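Local coordinates for protein phytoene synthase (Enterococcus hirae, PDB 5IYS) that probably joins two prenyl diphosphates head to head into a C30 carotenoid precursor, and binds two farnesyl thiodiphosphate molecules together with magnesium, at residues F99-Q113 with Y133-L146. Numbering follows the deposited sequence.
Sequences FPMVTAPFFDMLTGQ and YYVAGSVGLMLLPL. With FPS (S-[(2E,6E)-3,7,11-trimethyldodeca-2,6,10-trienyl] trihydrogen thiodiphosphate), chain G; FPS (S-[(2E,6E)-3,7,11-trimethyldodeca-2,6,10-trienyl] trihydrogen thiodiphosphate), chain H.
Met142 lays its side chain over one face of the Phe106 ring, CG 3.8 Å from the ring centroid and SD 4.1 Å from it, so a CH-pi and a Met-aromatic contact share that face. Because the chain is extended beyond CG (chi2 173°), the methyl CE passes the ring and arrives 3.5 Å from Met109 CB; an unbranched, flexible thioether can lie along the ring face and still reach that far. Met109 answers with a bent chain and enters as a knob among Val135, Ser138, Val139 and Met142. Its tip is pressed tightly home, Met109 CE lying 3.3 Å from Val139 CG2. The axes of helix segments 104-113 and 133-143 run nearly antiparallel (158°), 7.4 Å apart at closest approach, with Gly112 letting the backbone come up to Tyr134 CB and Val135 CG1. They belong to the all-helical fold of squalene and phytoene synthases, and their inner side lines the prenyl pocket: Met109 CE and Val139 CG1 touch one thiodiphosphate analogue, Val139 and Gly140 the other, while Gln113 reaches the magnesium ligand Asp56 through a weak hydrogen bond. On the flank away from the prenyl chains, Tyr133 OH donates to the anti lone pair of Asp108 OD2, 2.6 Å away, with carboxylate and ring planes 77° apart. Compact Pro105 packs its CB against Ser138 O and Leu141 CB, beside the small Ser138 side chain, whose OG donates a hydrogen bond back to Tyr134 O from above the carbonyl plane. Farther along, Leu146 CD2 sits over the Phe99 face, 3.4 Å from CD2 of that ring, and a water links Val102 N to Met142 O.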
loop_
_atom_site.group_PDB
_atom_site.type_symbol
_atom_site.label_atom_id
_atom_site.label_comp_id
_atom_site.label_asym_id
_atom_site.label_seq_id
_atom_site.Cartn_x
_atom_site.Cartn_y
_atom_site.Cartn_z
ATOM N N PHE A 99 -0.660 -3.984 -20.969
ATOM C CA PHE A 99 0.276 -4.764 -20.146
ATOM C C PHE A 99 -0.428 -6.056 -19.742
ATOM O O PHE A 99 -1.655 -6.077 -19.708
ATOM C CB PHE A 99 0.651 -3.970 -18.888
ATOM C CG PHE A 99 1.437 -2.718 -19.188
ATOM C CD1 PHE A 99 2.810 -2.772 -19.365
ATOM C CD2 PHE A 99 0.796 -1.488 -19.294
ATOM C CE1 PHE A 99 3.529 -1.608 -19.655
ATOM C CE2 PHE A 99 1.497 -0.348 -19.622
ATOM C CZ PHE A 99 2.861 -0.410 -19.809
ATOM N N PRO A 100 0.330 -7.091 -19.357
ATOM C CA PRO A 100 -0.267 -8.372 -18.961
ATOM C C PRO A 100 -0.824 -8.326 -17.546
ATOM O O PRO A 100 -0.396 -9.063 -16.647
ATOM C CB PRO A 100 0.898 -9.353 -19.079
ATOM C CG PRO A 100 2.126 -8.522 -18.918
ATOM C CD PRO A 100 1.808 -7.121 -19.360
ATOM N N MET A 101 -1.707 -7.356 -17.309
ATOM C CA MET A 101 -2.355 -7.229 -16.010
ATOM C C MET A 101 -3.238 -8.449 -15.774
ATOM O O MET A 101 -3.781 -9.001 -16.731
ATOM C CB MET A 101 -3.236 -5.977 -16.071
ATOM C CG MET A 101 -2.386 -4.728 -16.288
ATOM S SD MET A 101 -1.460 -4.207 -14.811
ATOM C CE MET A 101 -2.809 -3.708 -13.731
ATOM N N VAL A 102 -3.462 -8.794 -14.508
ATOM C CA VAL A 102 -4.331 -9.922 -14.147
ATOM C C VAL A 102 -5.368 -9.491 -13.121
ATOM O O VAL A 102 -5.082 -8.699 -12.219
ATOM C CB VAL A 102 -3.518 -11.162 -13.671
ATOM C CG1 VAL A 102 -2.574 -11.611 -14.789
ATOM C CG2 VAL A 102 -2.672 -10.821 -12.475
ATOM N N THR A 103 -6.572 -10.041 -13.193
ATOM C CA THR A 103 -7.628 -9.570 -12.303
ATOM C C THR A 103 -7.563 -10.180 -10.896
ATOM O O THR A 103 -8.179 -9.651 -9.981
ATOM C CB THR A 103 -9.038 -9.854 -12.870
ATOM O OG1 THR A 103 -9.178 -11.265 -13.121
ATOM C CG2 THR A 103 -9.253 -9.051 -14.159
ATOM N N ALA A 104 -6.864 -11.300 -10.719
ATOM C CA ALA A 104 -6.879 -11.990 -9.426
ATOM C C ALA A 104 -6.526 -11.133 -8.213
ATOM O O ALA A 104 -7.243 -11.181 -7.224
ATOM C CB ALA A 104 -5.994 -13.279 -9.447
ATOM N N PRO A 105 -5.493 -10.264 -8.315
ATOM C CA PRO A 105 -5.174 -9.510 -7.105
ATOM C C PRO A 105 -6.191 -8.400 -6.862
ATOM O O PRO A 105 -6.371 -7.965 -5.717
ATOM C CB PRO A 105 -3.766 -8.947 -7.347
ATOM C CG PRO A 105 -3.471 -9.156 -8.823
ATOM C CD PRO A 105 -4.450 -10.202 -9.351
ATOM N N PHE A 106 -6.909 -8.000 -7.901
ATOM C CA PHE A 106 -7.955 -6.976 -7.727
ATOM C C PHE A 106 -9.102 -7.577 -6.912
ATOM O O PHE A 106 -9.671 -6.918 -6.039
ATOM C CB PHE A 106 -8.475 -6.473 -9.094
ATOM C CG PHE A 106 -7.473 -5.628 -9.842
ATOM C CD1 PHE A 106 -6.448 -6.219 -10.568
ATOM C CD2 PHE A 106 -7.520 -4.245 -9.752
ATOM C CE1 PHE A 106 -5.475 -5.430 -11.203
ATOM C CE2 PHE A 106 -6.606 -3.465 -10.427
ATOM C CZ PHE A 106 -5.554 -4.064 -11.121
ATOM N N PHE A 107 -9.397 -8.854 -7.170
ATOM C CA PHE A 107 -10.430 -9.573 -6.434
ATOM C C PHE A 107 -9.964 -9.742 -4.979
ATOM O O PHE A 107 -10.725 -9.535 -4.043
ATOM C CB PHE A 107 -10.614 -10.954 -7.092
ATOM C CG PHE A 107 -11.554 -10.970 -8.261
ATOM C CD1 PHE A 107 -12.924 -10.775 -8.074
ATOM C CD2 PHE A 107 -11.087 -11.240 -9.536
ATOM C CE1 PHE A 107 -13.805 -10.815 -9.159
ATOM C CE2 PHE A 107 -11.962 -11.371 -10.610
ATOM C CZ PHE A 107 -13.315 -11.113 -10.431
ATOM N N ASP A 108 -8.696 -10.101 -4.794
ATOM C CA ASP A 108 -8.106 -10.210 -3.459
ATOM C C ASP A 108 -8.246 -8.925 -2.625
ATOM O O ASP A 108 -8.490 -8.994 -1.429
ATOM C CB ASP A 108 -6.631 -10.668 -3.530
ATOM C CG ASP A 108 -6.474 -12.113 -3.995
ATOM O OD1 ASP A 108 -7.485 -12.855 -3.930
ATOM O OD2 ASP A 108 -5.341 -12.541 -4.375
ATOM N N MET A 109 -7.931 -7.768 -3.204
ATOM C CA MET A 109 -8.170 -6.488 -2.547
ATOM C C MET A 109 -9.621 -6.334 -2.050
ATOM O O MET A 109 -9.842 -5.931 -0.909
ATOM C CB MET A 109 -7.785 -5.336 -3.500
ATOM C CG MET A 109 -8.132 -3.898 -3.037
ATOM S SD MET A 109 -7.370 -3.487 -1.459
ATOM C CE MET A 109 -5.703 -2.975 -1.922
ATOM N N LEU A 110 -10.607 -6.631 -2.891
ATOM C CA LEU A 110 -11.997 -6.431 -2.456
ATOM C C LEU A 110 -12.293 -7.399 -1.299
ATOM O O LEU A 110 -13.061 -7.087 -0.408
ATOM C CB LEU A 110 -12.962 -6.686 -3.608
ATOM C CG LEU A 110 -12.680 -5.737 -4.784
ATOM C CD1 LEU A 110 -13.828 -5.789 -5.787
ATOM C CD2 LEU A 110 -12.499 -4.320 -4.260
ATOM N N THR A 111 -11.705 -8.593 -1.333
ATOM C CA THR A 111 -11.976 -9.604 -0.303
ATOM C C THR A 111 -11.377 -9.148 1.017
ATOM O O THR A 111 -11.983 -9.312 2.087
ATOM C CB THR A 111 -11.279 -10.932 -0.682
ATOM O OG1 THR A 111 -11.892 -11.454 -1.861
ATOM C CG2 THR A 111 -11.364 -11.948 0.454
ATOM N N GLY A 112 -10.202 -8.518 0.942
ATOM C CA GLY A 112 -9.584 -7.978 2.135
ATOM C C GLY A 112 -10.381 -6.806 2.682
ATOM O O GLY A 112 -10.604 -6.698 3.896
ATOM N N GLN A 113 -10.785 -5.900 1.805
ATOM C CA GLN A 113 -11.617 -4.786 2.266
ATOM C C GLN A 113 -12.880 -5.276 2.965
ATOM O O GLN A 113 -13.340 -4.650 3.920
ATOM C CB GLN A 113 -11.990 -3.844 1.130
ATOM C CG GLN A 113 -10.806 -3.117 0.535
ATOM C CD GLN A 113 -10.151 -2.194 1.540
ATOM O OE1 GLN A 113 -10.815 -1.646 2.405
ATOM N NE2 GLN A 113 -8.835 -2.147 1.526
ATOM N N TYR A 133 -1.458 -9.455 3.023
ATOM C CA TYR A 133 -1.437 -9.823 1.596
ATOM C C TYR A 133 -2.689 -9.248 0.945
ATOM O O TYR A 133 -2.646 -8.620 -0.123
ATOM C CB TYR A 133 -1.372 -11.343 1.336
ATOM C CG TYR A 133 -1.731 -11.620 -0.109
ATOM C CD1 TYR A 133 -0.930 -11.107 -1.129
ATOM C CD2 TYR A 133 -3.007 -12.059 -0.457
ATOM C CE1 TYR A 133 -1.347 -11.126 -2.473
ATOM C CE2 TYR A 133 -3.407 -12.135 -1.802
ATOM C CZ TYR A 133 -2.570 -11.640 -2.792
ATOM O OH TYR A 133 -2.948 -11.595 -4.121
ATOM N N TYR A 134 -3.841 -9.581 1.507
ATOM C CA TYR A 134 -5.082 -9.238 0.817
ATOM C C TYR A 134 -5.213 -7.737 0.567
ATOM O O TYR A 134 -5.694 -7.329 -0.498
ATOM C CB TYR A 134 -6.307 -9.771 1.548
ATOM C CG TYR A 134 -6.503 -11.242 1.234
ATOM C CD1 TYR A 134 -7.171 -11.646 0.079
ATOM C CD2 TYR A 134 -5.907 -12.215 2.019
ATOM C CE1 TYR A 134 -7.288 -13.008 -0.254
ATOM C CE2 TYR A 134 -6.029 -13.573 1.703
ATOM C CZ TYR A 134 -6.740 -13.960 0.579
ATOM O OH TYR A 134 -6.855 -15.305 0.273
ATOM N N VAL A 135 -4.791 -6.911 1.516
ATOM C CA VAL A 135 -4.988 -5.475 1.304
ATOM C C VAL A 135 -3.748 -4.729 0.837
ATOM O O VAL A 135 -3.804 -3.517 0.647
ATOM C CB VAL A 135 -5.532 -4.759 2.545
ATOM C CG1 VAL A 135 -6.870 -5.343 2.978
ATOM C CG2 VAL A 135 -4.483 -4.761 3.679
ATOM N N ALA A 136 -2.591 -5.376 0.790
ATOM C CA ALA A 136 -1.397 -4.602 0.492
ATOM C C ALA A 136 -0.452 -5.348 -0.422
ATOM O O ALA A 136 -0.009 -4.818 -1.445
ATOM C CB ALA A 136 -0.710 -4.112 1.796
ATOM N N GLY A 137 -0.192 -6.614 -0.102
ATOM C CA GLY A 137 0.588 -7.454 -1.020
ATOM C C GLY A 137 -0.097 -7.613 -2.372
ATOM O O GLY A 137 0.563 -7.627 -3.424
ATOM N N SER A 138 -1.431 -7.586 -2.369
ATOM C CA SER A 138 -2.169 -7.657 -3.625
ATOM C C SER A 138 -1.864 -6.473 -4.541
ATOM O O SER A 138 -1.855 -6.610 -5.780
ATOM C CB SER A 138 -3.684 -7.761 -3.373
ATOM O OG SER A 138 -4.114 -6.648 -2.585
ATOM N N VAL A 139 -1.731 -5.300 -3.937
ATOM C CA VAL A 139 -1.382 -4.088 -4.693
ATOM C C VAL A 139 -0.052 -4.260 -5.431
ATOM O O VAL A 139 0.100 -3.908 -6.597
ATOM C CB VAL A 139 -1.275 -2.840 -3.785
ATOM C CG1 VAL A 139 -0.922 -1.605 -4.640
ATOM C CG2 VAL A 139 -2.639 -2.555 -3.121
ATOM N N GLY A 140 0.923 -4.841 -4.766
ATOM C CA GLY A 140 2.176 -5.180 -5.454
ATOM C C GLY A 140 1.929 -6.037 -6.681
ATOM O O GLY A 140 2.492 -5.800 -7.759
ATOM N N LEU A 141 1.051 -7.029 -6.533
ATOM C CA LEU A 141 0.742 -7.877 -7.667
ATOM C C LEU A 141 -0.010 -7.174 -8.778
ATOM O O LEU A 141 0.154 -7.521 -9.950
ATOM C CB LEU A 141 -0.020 -9.116 -7.191
ATOM C CG LEU A 141 0.781 -9.976 -6.209
ATOM C CD1 LEU A 141 0.104 -11.343 -6.088
ATOM C CD2 LEU A 141 2.210 -10.118 -6.704
ATOM N N MET A 142 -0.932 -6.274 -8.425
ATOM C CA MET A 142 -1.572 -5.459 -9.450
ATOM C C MET A 142 -0.560 -4.707 -10.296
ATOM O O MET A 142 -0.738 -4.588 -11.518
ATOM C CB MET A 142 -2.514 -4.420 -8.827
ATOM C CG MET A 142 -3.619 -5.006 -8.002
ATOM S SD MET A 142 -4.501 -3.635 -7.171
ATOM C CE MET A 142 -5.310 -4.614 -5.910
ATOM N N LEU A 143 0.433 -4.113 -9.634
ATOM C CA LEU A 143 1.428 -3.270 -10.306
ATOM C C LEU A 143 2.576 -3.984 -11.017
ATOM O O LEU A 143 3.252 -3.396 -11.876
ATOM C CB LEU A 143 2.031 -2.283 -9.303
ATOM C CG LEU A 143 1.017 -1.316 -8.675
ATOM C CD1 LEU A 143 1.716 -0.433 -7.645
ATOM C CD2 LEU A 143 0.376 -0.456 -9.742
ATOM N N LEU A 144 2.850 -5.224 -10.638
ATOM C CA LEU A 144 4.045 -5.889 -11.152
ATOM C C LEU A 144 4.151 -5.870 -12.679
ATOM O O LEU A 144 5.245 -5.721 -13.223
ATOM C CB LEU A 144 4.088 -7.338 -10.672
ATOM C CG LEU A 144 4.950 -7.661 -9.443
ATOM C CD1 LEU A 144 5.065 -9.198 -9.167
ATOM C CD2 LEU A 144 6.337 -7.046 -9.604
ATOM N N PRO A 145 3.031 -6.073 -13.392
ATOM C CA PRO A 145 3.190 -6.157 -14.835
ATOM C C PRO A 145 3.595 -4.815 -15.438
ATOM O O PRO A 145 4.047 -4.770 -16.581
ATOM C CB PRO A 145 1.790 -6.569 -15.323
ATOM C CG PRO A 145 1.172 -7.269 -14.143
ATOM C CD PRO A 145 1.664 -6.434 -12.977
ATOM N N LEU A 146 3.459 -3.732 -14.687
ATOM C CA LEU A 146 3.997 -2.454 -15.172
ATOM C C LEU A 146 5.500 -2.294 -14.999
ATOM O O LEU A 146 6.075 -1.301 -15.464
ATOM C CB LEU A 146 3.291 -1.245 -14.538
ATOM C CG LEU A 146 1.762 -1.328 -14.489
ATOM C CD1 LEU A 146 1.131 -0.228 -13.616
ATOM C CD2 LEU A 146 1.199 -1.235 -15.882
HETATM C C1 FPS G . -0.809 3.267 1.747
HETATM S S1 FPS G . -1.986 3.969 0.653
HETATM C C2 FPS G . -0.381 2.013 1.005
HETATM C C3 FPS G . -0.064 0.849 1.598
HETATM C C4 FPS G . -0.083 0.718 3.092
HETATM C C5 FPS G . 0.355 -0.358 0.782
HETATM C C6 FPS G . 0.363 -0.147 -0.731
HETATM C C7 FPS G . 1.157 -1.269 -1.370
HETATM C C8 FPS G . 1.940 -1.073 -2.446
HETATM C C10 FPS G . 2.583 -2.293 -3.067
HETATM C C9 FPS G . 2.139 0.280 -3.087
HETATM C C11 FPS G . 4.099 -2.083 -3.133
HETATM C C12 FPS G . 4.766 -3.203 -3.913
HETATM C C13 FPS G . 5.054 -3.157 -5.234
HETATM C C14 FPS G . 5.749 -4.321 -5.891
HETATM C C15 FPS G . 4.729 -1.953 -6.081
HETATM P PA FPS G . -2.277 5.976 1.036
HETATM O O1A FPS G . -2.716 6.691 -0.165
HETATM O O2A FPS G . -3.558 5.917 2.023
HETATM O O3A FPS G . -1.120 6.700 1.863
HETATM P PB FPS G . -1.240 6.604 3.480
HETATM O O1B FPS G . -1.927 7.821 4.034
HETATM O O2B FPS G . 0.192 6.401 3.917
HETATM O O3B FPS G . -2.048 5.419 3.962
HETATM C C1 FPS H . -4.146 2.179 3.080
HETATM S S1 FPS H . -3.946 1.294 4.595
HETATM C C2 FPS H . -5.100 1.427 2.184
HETATM C C3 FPS H . -4.826 0.259 1.575
HETATM C C4 FPS H . -3.550 -0.511 1.790
HETATM C C5 FPS H . -5.886 -0.323 0.669
HETATM C C6 FPS H . -5.972 0.432 -0.657
HETATM C C7 FPS H . -4.591 0.643 -1.252
HETATM C C8 FPS H . -4.210 1.839 -1.724
HETATM C C10 FPS H . -2.795 1.956 -2.238
HETATM C C9 FPS H . -5.122 3.036 -1.652
HETATM C C11 FPS H . -2.676 1.691 -3.722
HETATM C C12 FPS H . -1.311 2.273 -4.064
HETATM C C13 FPS H . -0.752 2.223 -5.287
HETATM C C14 FPS H . -1.416 1.591 -6.472
HETATM C C15 FPS H . 0.609 2.820 -5.465
HETATM P PA FPS H . -5.382 2.223 5.709
HETATM O O1A FPS H . -6.707 2.014 5.075
HETATM O O2A FPS H . -5.389 1.567 7.179
HETATM O O3A FPS H . -4.879 3.741 5.972
HETATM P PB FPS H . -5.477 5.096 5.385
HETATM O O1B FPS H . -5.982 5.849 6.587
HETATM O O2B FPS H . -6.616 4.893 4.410
HETATM O O3B FPS H . -4.334 5.802 4.686
HETATM O O HOH W 1 -2.100 -7.125 -12.637
#